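Local coordinates for pumilio domain-containing protein C56F2.08c (Schizosaccharomyces pombe, PDB 6NX5) that probably binds AU-rich regions in the 3' untranslated regions of mRNAs, here represented by its RNA recognition motif domain, one part of a longer PUF-family protein, at residues S51-V54 / A55-A58. Numbering follows the deposited sequence.
Sequences SAIV and ARDA
Four successive i to i+4 backbone hydrogen bonds join S51-V54 to A55-A58 as consecutive turns of one alpha helix, from A55 N to S51 O at 2.9 Å through to A58 N on V54 O, the last more bent (146° at the hydrogen) than the other three. This is the middle of helix 49-59, the second helix of an RNA recognition motif, whose two helices pack on one side of a four-stranded antiparallel sheet. It illustrates how an amphipathic helix divides its labour: A52 and A55, small and buried, settle on L6 and Y46 of the sheet, while I53, R56 and D57 lie along another flank, I53 and R56 both touching L75 of strand 72-75. With CG1 beside the backbone N (chi1 -68°), I53 CG2 lies anti to that N, which brings this methyl near two charged groups, 3.9 Å from D57 OD1 and 4.0 Å from R56 NH2. The side chains of I53 and D57 run alongside each other, pointing the same way. R56, its chain bent at chi2 (-84°) and chi3, swings its guanidinium round to D57 and also rests against V73. A methionine in place of R56 would probably leave the D57 carboxylate without its charged mate and freer to turn. The salt bridge is side-on, and both donors converge on a single oxygen from the same face of the carboxylate: R56 NE approaches D57 OD2 on its anti side at 2.9 Å, and R56 NH2 meets D57 OD2 on the syn side, also at 2.9 Å.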
ATOM      1  N   SER A  51       9.996  -1.303  14.302  1.00  9.53           N
ATOM      2  CA  SER A  51       9.423  -2.620  14.000  1.00  9.39           C
ATOM      3  C   SER A  51       9.309  -2.838  12.495  1.00 10.90           C
ATOM      4  O   SER A  51       9.644  -3.919  11.981  1.00 10.80           O
ATOM      5  CB  SER A  51       8.043  -2.794  14.651  1.00 18.27           C
ATOM      6  OG  SER A  51       8.088  -2.687  16.064  1.00 25.14           O
ATOM      7  N   ALA A  52       8.832  -1.825  11.768  1.00  8.82           N
ATOM      8  CA  ALA A  52       8.690  -1.964  10.317  1.00  8.92           C
ATOM      9  C   ALA A  52      10.038  -2.180   9.633  1.00  9.26           C
ATOM     10  O   ALA A  52      10.132  -2.970   8.684  1.00  9.83           O
ATOM     11  CB  ALA A  52       7.984  -0.738   9.725  1.00  8.14           C
ATOM     12  N   ILE A  53      11.077  -1.440  10.050  1.00  8.95           N
ATOM     13  CA  ILE A  53      12.405  -1.616   9.452  1.00  9.32           C
ATOM     14  C   ILE A  53      12.915  -3.030   9.698  1.00 10.26           C
ATOM     15  O   ILE A  53      13.434  -3.692   8.791  1.00 10.85           O
ATOM     16  CB  ILE A  53      13.394  -0.578  10.017  1.00  8.87           C
ATOM     17  CG1 ILE A  53      13.025   0.831   9.556  1.00  8.03           C
ATOM     18  CG2 ILE A  53      14.848  -0.917   9.598  1.00  9.42           C
ATOM     19  CD1 ILE A  53      13.815   1.909  10.326  1.00  7.57           C
ATOM     20  N   VAL A  54      12.790  -3.511  10.933  1.00 10.47           N
ATOM     21  CA  VAL A  54      13.290  -4.845  11.253  1.00 11.41           C
ATOM     22  C   VAL A  54      12.548  -5.906  10.451  1.00 12.01           C
ATOM     23  O   VAL A  54      13.162  -6.848   9.933  1.00 12.80           O
ATOM     24  CB  VAL A  54      13.187  -5.098  12.766  1.00 12.42           C
ATOM     25  CG1 VAL A  54      13.360  -6.601  13.088  1.00 14.52           C
ATOM     26  CG2 VAL A  54      14.255  -4.272  13.479  1.00 11.94           C
ATOM     27  N   ALA A  55      11.222  -5.772  10.337  1.00 11.70           N
ATOM     28  CA  ALA A  55      10.433  -6.715   9.545  1.00 12.27           C
ATOM     29  C   ALA A  55      10.848  -6.695   8.081  1.00 12.44           C
ATOM     30  O   ALA A  55      11.019  -7.752   7.451  1.00 13.27           O
ATOM     31  CB  ALA A  55       8.938  -6.393   9.681  1.00 11.85           C
ATOM     32  N   ARG A  56      11.007  -5.499   7.514  1.00 11.71           N
ATOM     33  CA  ARG A  56      11.421  -5.376   6.121  1.00 11.87           C
ATOM     34  C   ARG A  56      12.775  -6.042   5.896  1.00 12.60           C
ATOM     35  O   ARG A  56      12.961  -6.790   4.930  1.00 13.31           O
ATOM     36  CB  ARG A  56      11.457  -3.889   5.736  1.00 12.81           C
ATOM     37  CG  ARG A  56      11.575  -3.610   4.233  1.00 15.16           C
ATOM     38  CD  ARG A  56      13.010  -3.653   3.713  1.00 13.14           C
ATOM     39  NE  ARG A  56      13.954  -3.052   4.653  1.00 15.19           N
ATOM     40  CZ  ARG A  56      14.181  -1.748   4.757  1.00 13.02           C
ATOM     41  NH1 ARG A  56      13.559  -0.893   3.968  1.00 12.35           N
ATOM     42  NH2 ARG A  56      15.041  -1.299   5.652  1.00 14.08           N
ATOM     43  N   ASP A  57      13.740  -5.769   6.775  1.00 12.49           N
ATOM     44  CA  ASP A  57      15.060  -6.382   6.651  1.00 13.23           C
ATOM     45  C   ASP A  57      14.986  -7.892   6.783  1.00 14.24           C
ATOM     46  O   ASP A  57      15.736  -8.624   6.116  1.00 15.95           O
ATOM     47  CB  ASP A  57      15.992  -5.843   7.734  1.00 12.96           C
ATOM     48  CG  ASP A  57      16.448  -4.436   7.467  1.00 14.05           C
ATOM     49  OD1 ASP A  57      17.119  -3.873   8.353  1.00 16.78           O
ATOM     50  OD2 ASP A  57      16.129  -3.893   6.391  1.00 16.06           O
ATOM     51  N   ALA A  58      14.126  -8.385   7.674  1.00 14.28           N
ATOM     52  CA  ALA A  58      14.074  -9.828   7.896  1.00 15.30           C
ATOM     53  C   ALA A  58      13.388 -10.571   6.754  1.00 15.85           C
ATOM     54  O   ALA A  58      13.714 -11.735   6.497  1.00 18.22           O
ATOM     55  CB  ALA A  58      13.369 -10.129   9.208  1.00 15.30           C
TER